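Local coordinates for protein N-acetyltransferase (Staphylococcus aureus subsp. aureus, PDB 4LUA) that probably transfers an acetyl group from acetyl-coenzyme A to an amine, as other GNAT-family N-acetyltransferases do, at residues K54-E64 with A68-R76. Numbering follows the deposited sequence.
Sequences KCIVFGCYENE and ATAALEQIR
Strand 55-62 and the 68-75 part of the next strand run antiparallel, 4.7 Å apart at the closest approach of their axes and at 166° to each other. Ile56 and Leu72 form a hydrogen-bonded pair, with Leu72 N to Ile56 O at 2.9 Å the straighter of its two bonds. Phe58 pairs likewise with Ala70, but its carbonyl carries an extra load. Phe58 O accepts Ala70 N at 3.2 Å and the hydroxyl Thr69 OG1 at 2.7 Å, the two donors coming from opposite faces of the carbonyl plane. Thr69 OG1 stands anti to its own backbone N (chi1 -173°), which turns it across to this oxygen. Thr69 OG1 also lies 3.6 Å from Val57 CG1. On this same face the methyl of Ala71 touches both Cys55 SG and Val57 CG2, each 4.1 Å away, the three closing into a small cluster, and helix 15-25 packs over Val57 and Thr69. The other face carries Ile56, Phe58, Cys60, Ala68, Ala70 and Leu72. There the CG2 branch of Ile56 meets Leu72 CB at 3.8 Å, while Ala70 O lies oblique to the Phe58 ring, nearest its CB and CD2 side. Helix 96-112 covers this face, and its Phe105 and Tyr109 make edge-to-face contacts with Phe58. At the open end, Lys54 CG passes 3.9 Å from Gln74 OE1, while Gln74 NE2 is hydrogen-bonded to His82 ND1. Glu73 turns to the face of Cys55 and Val57, where its OE2 forms a salt bridge with Lys87 NZ. The pair is a beta hairpin at the centre of the four-stranded antiparallel sheet of a GNAT fold, sandwiched between helices.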
# COMPACT_ATOMS: atom_id res chain seq x y z
N LYS A 54 3.36 -6.47 13.84
CA LYS A 54 2.05 -5.95 13.45
C LYS A 54 1.98 -5.42 12.00
O LYS A 54 2.61 -4.43 11.57
CB LYS A 54 1.49 -4.92 14.45
CG LYS A 54 -0.04 -4.64 14.35
CD LYS A 54 -0.92 -5.69 15.10
CE LYS A 54 -1.76 -6.57 14.14
NZ LYS A 54 -3.25 -6.41 14.27
N CYS A 55 1.17 -6.13 11.24
CA CYS A 55 0.92 -5.83 9.85
C CYS A 55 -0.47 -6.34 9.62
O CYS A 55 -0.73 -7.55 9.83
CB CYS A 55 1.84 -6.67 8.98
SG CYS A 55 1.81 -6.22 7.27
N ILE A 56 -1.36 -5.47 9.20
CA ILE A 56 -2.69 -5.90 8.83
C ILE A 56 -2.82 -5.69 7.32
O ILE A 56 -2.42 -4.66 6.77
CB ILE A 56 -3.80 -5.16 9.60
CG1 ILE A 56 -5.16 -5.71 9.19
CG2 ILE A 56 -3.83 -3.69 9.27
CD1 ILE A 56 -6.29 -5.29 10.09
N VAL A 57 -3.36 -6.69 6.64
CA VAL A 57 -3.49 -6.67 5.17
C VAL A 57 -4.93 -6.63 4.74
O VAL A 57 -5.77 -7.40 5.23
CB VAL A 57 -2.80 -7.94 4.58
CG1 VAL A 57 -2.88 -7.92 3.03
CG2 VAL A 57 -1.35 -8.05 5.08
N PHE A 58 -5.25 -5.72 3.81
CA PHE A 58 -6.63 -5.58 3.35
C PHE A 58 -6.74 -5.96 1.89
O PHE A 58 -5.80 -5.63 1.09
CB PHE A 58 -7.02 -4.09 3.49
CG PHE A 58 -6.85 -3.58 4.91
CD1 PHE A 58 -7.71 -4.08 5.88
CD2 PHE A 58 -5.89 -2.60 5.26
CE1 PHE A 58 -7.58 -3.65 7.22
CE2 PHE A 58 -5.78 -2.14 6.60
CZ PHE A 58 -6.61 -2.67 7.56
N GLY A 59 -7.89 -6.55 1.53
CA GLY A 59 -8.13 -6.85 0.12
C GLY A 59 -9.47 -6.31 -0.34
O GLY A 59 -10.42 -6.34 0.40
N CYS A 60 -9.52 -5.79 -1.57
CA CYS A 60 -10.80 -5.36 -2.14
C CYS A 60 -11.29 -6.48 -3.05
O CYS A 60 -10.58 -6.96 -3.97
CB CYS A 60 -10.55 -4.16 -3.06
SG CYS A 60 -9.91 -2.75 -2.09
N TYR A 61 -12.54 -6.90 -2.79
CA TYR A 61 -13.14 -7.97 -3.61
C TYR A 61 -14.30 -7.44 -4.44
O TYR A 61 -15.18 -6.75 -3.91
CB TYR A 61 -13.63 -9.12 -2.73
CG TYR A 61 -12.52 -10.01 -2.20
CD1 TYR A 61 -12.25 -11.22 -2.82
CD2 TYR A 61 -11.71 -9.59 -1.14
CE1 TYR A 61 -11.23 -12.00 -2.37
CE2 TYR A 61 -10.71 -10.38 -0.67
CZ TYR A 61 -10.46 -11.57 -1.29
OH TYR A 61 -9.47 -12.42 -0.84
N GLU A 62 -14.33 -7.87 -5.70
CA GLU A 62 -15.54 -7.71 -6.53
C GLU A 62 -16.03 -9.12 -6.77
O GLU A 62 -15.36 -9.89 -7.49
CB GLU A 62 -15.16 -7.05 -7.84
CG GLU A 62 -16.34 -6.59 -8.68
CD GLU A 62 -15.86 -5.89 -9.95
OE1 GLU A 62 -14.63 -5.93 -10.22
OE2 GLU A 62 -16.70 -5.29 -10.64
N ASN A 63 -17.16 -9.47 -6.14
CA ASN A 63 -17.73 -10.83 -6.20
C ASN A 63 -16.70 -11.84 -5.67
O ASN A 63 -16.38 -11.79 -4.48
CB ASN A 63 -18.24 -11.18 -7.62
CG ASN A 63 -18.96 -12.51 -7.63
OD1 ASN A 63 -19.45 -12.98 -6.59
ND2 ASN A 63 -19.07 -13.12 -8.81
N GLU A 64 -16.16 -12.74 -6.51
CA GLU A 64 -15.21 -13.71 -5.98
C GLU A 64 -13.75 -13.30 -6.14
O GLU A 64 -12.85 -14.02 -5.67
CB GLU A 64 -15.37 -15.08 -6.65
CG GLU A 64 -16.71 -15.67 -6.43
CD GLU A 64 -16.73 -17.09 -6.90
OE1 GLU A 64 -16.03 -17.92 -6.27
OE2 GLU A 64 -17.41 -17.35 -7.91
N ALA A 68 -7.53 -5.76 -5.50
CA ALA A 68 -6.58 -4.77 -4.99
C ALA A 68 -6.22 -5.11 -3.57
O ALA A 68 -6.99 -5.78 -2.85
CB ALA A 68 -7.17 -3.31 -5.03
N THR A 69 -5.04 -4.64 -3.15
CA THR A 69 -4.63 -4.86 -1.76
C THR A 69 -3.73 -3.73 -1.29
O THR A 69 -3.08 -3.07 -2.13
CB THR A 69 -3.85 -6.21 -1.61
OG1 THR A 69 -3.60 -6.49 -0.22
CG2 THR A 69 -2.52 -6.31 -2.42
N ALA A 70 -3.71 -3.51 0.04
CA ALA A 70 -2.63 -2.72 0.65
C ALA A 70 -2.50 -3.21 2.08
O ALA A 70 -3.44 -3.79 2.62
CB ALA A 70 -2.96 -1.19 0.57
N ALA A 71 -1.32 -2.98 2.67
CA ALA A 71 -1.01 -3.40 4.03
C ALA A 71 -0.63 -2.15 4.88
O ALA A 71 -0.10 -1.15 4.38
CB ALA A 71 0.12 -4.39 3.98
N LEU A 72 -0.98 -2.23 6.16
CA LEU A 72 -0.64 -1.19 7.09
C LEU A 72 0.32 -1.89 8.05
O LEU A 72 -0.08 -2.79 8.82
CB LEU A 72 -1.94 -0.73 7.76
CG LEU A 72 -1.83 0.38 8.77
CD1 LEU A 72 -1.13 1.60 8.15
CD2 LEU A 72 -3.23 0.74 9.33
N GLU A 73 1.57 -1.44 8.04
CA GLU A 73 2.62 -2.08 8.85
C GLU A 73 2.96 -1.13 9.98
O GLU A 73 3.26 0.05 9.74
CB GLU A 73 3.86 -2.41 7.98
CG GLU A 73 5.02 -2.99 8.83
CD GLU A 73 6.28 -3.32 8.02
OE1 GLU A 73 7.22 -3.92 8.60
OE2 GLU A 73 6.35 -2.96 6.82
N GLN A 74 2.91 -1.60 11.22
CA GLN A 74 3.39 -0.79 12.32
C GLN A 74 4.88 -1.10 12.54
O GLN A 74 5.25 -2.27 12.84
CB GLN A 74 2.57 -1.10 13.59
CG GLN A 74 2.24 0.12 14.47
CD GLN A 74 0.80 0.11 15.01
OE1 GLN A 74 -0.03 -0.70 14.58
NE2 GLN A 74 0.50 1.01 15.94
N ILE A 75 5.71 -0.08 12.45
CA ILE A 75 7.12 -0.17 12.82
C ILE A 75 7.27 0.01 14.32
O ILE A 75 6.96 1.10 14.83
CB ILE A 75 7.95 0.95 12.18
CG1 ILE A 75 7.83 0.91 10.66
CG2 ILE A 75 9.38 0.80 12.63
CD1 ILE A 75 7.98 -0.49 10.08
N ARG A 76 7.76 -1.01 15.03
CA ARG A 76 7.99 -0.85 16.48
C ARG A 76 9.46 -0.69 16.90
O ARG A 76 10.38 -1.04 16.16
CB ARG A 76 7.34 -1.99 17.29
CG ARG A 76 7.49 -1.79 18.81
CD ARG A 76 6.83 -2.89 19.65
NE ARG A 76 5.39 -2.96 19.43
CZ ARG A 76 4.77 -3.94 18.78
NH1 ARG A 76 5.47 -4.95 18.29
NH2 ARG A 76 3.45 -3.92 18.63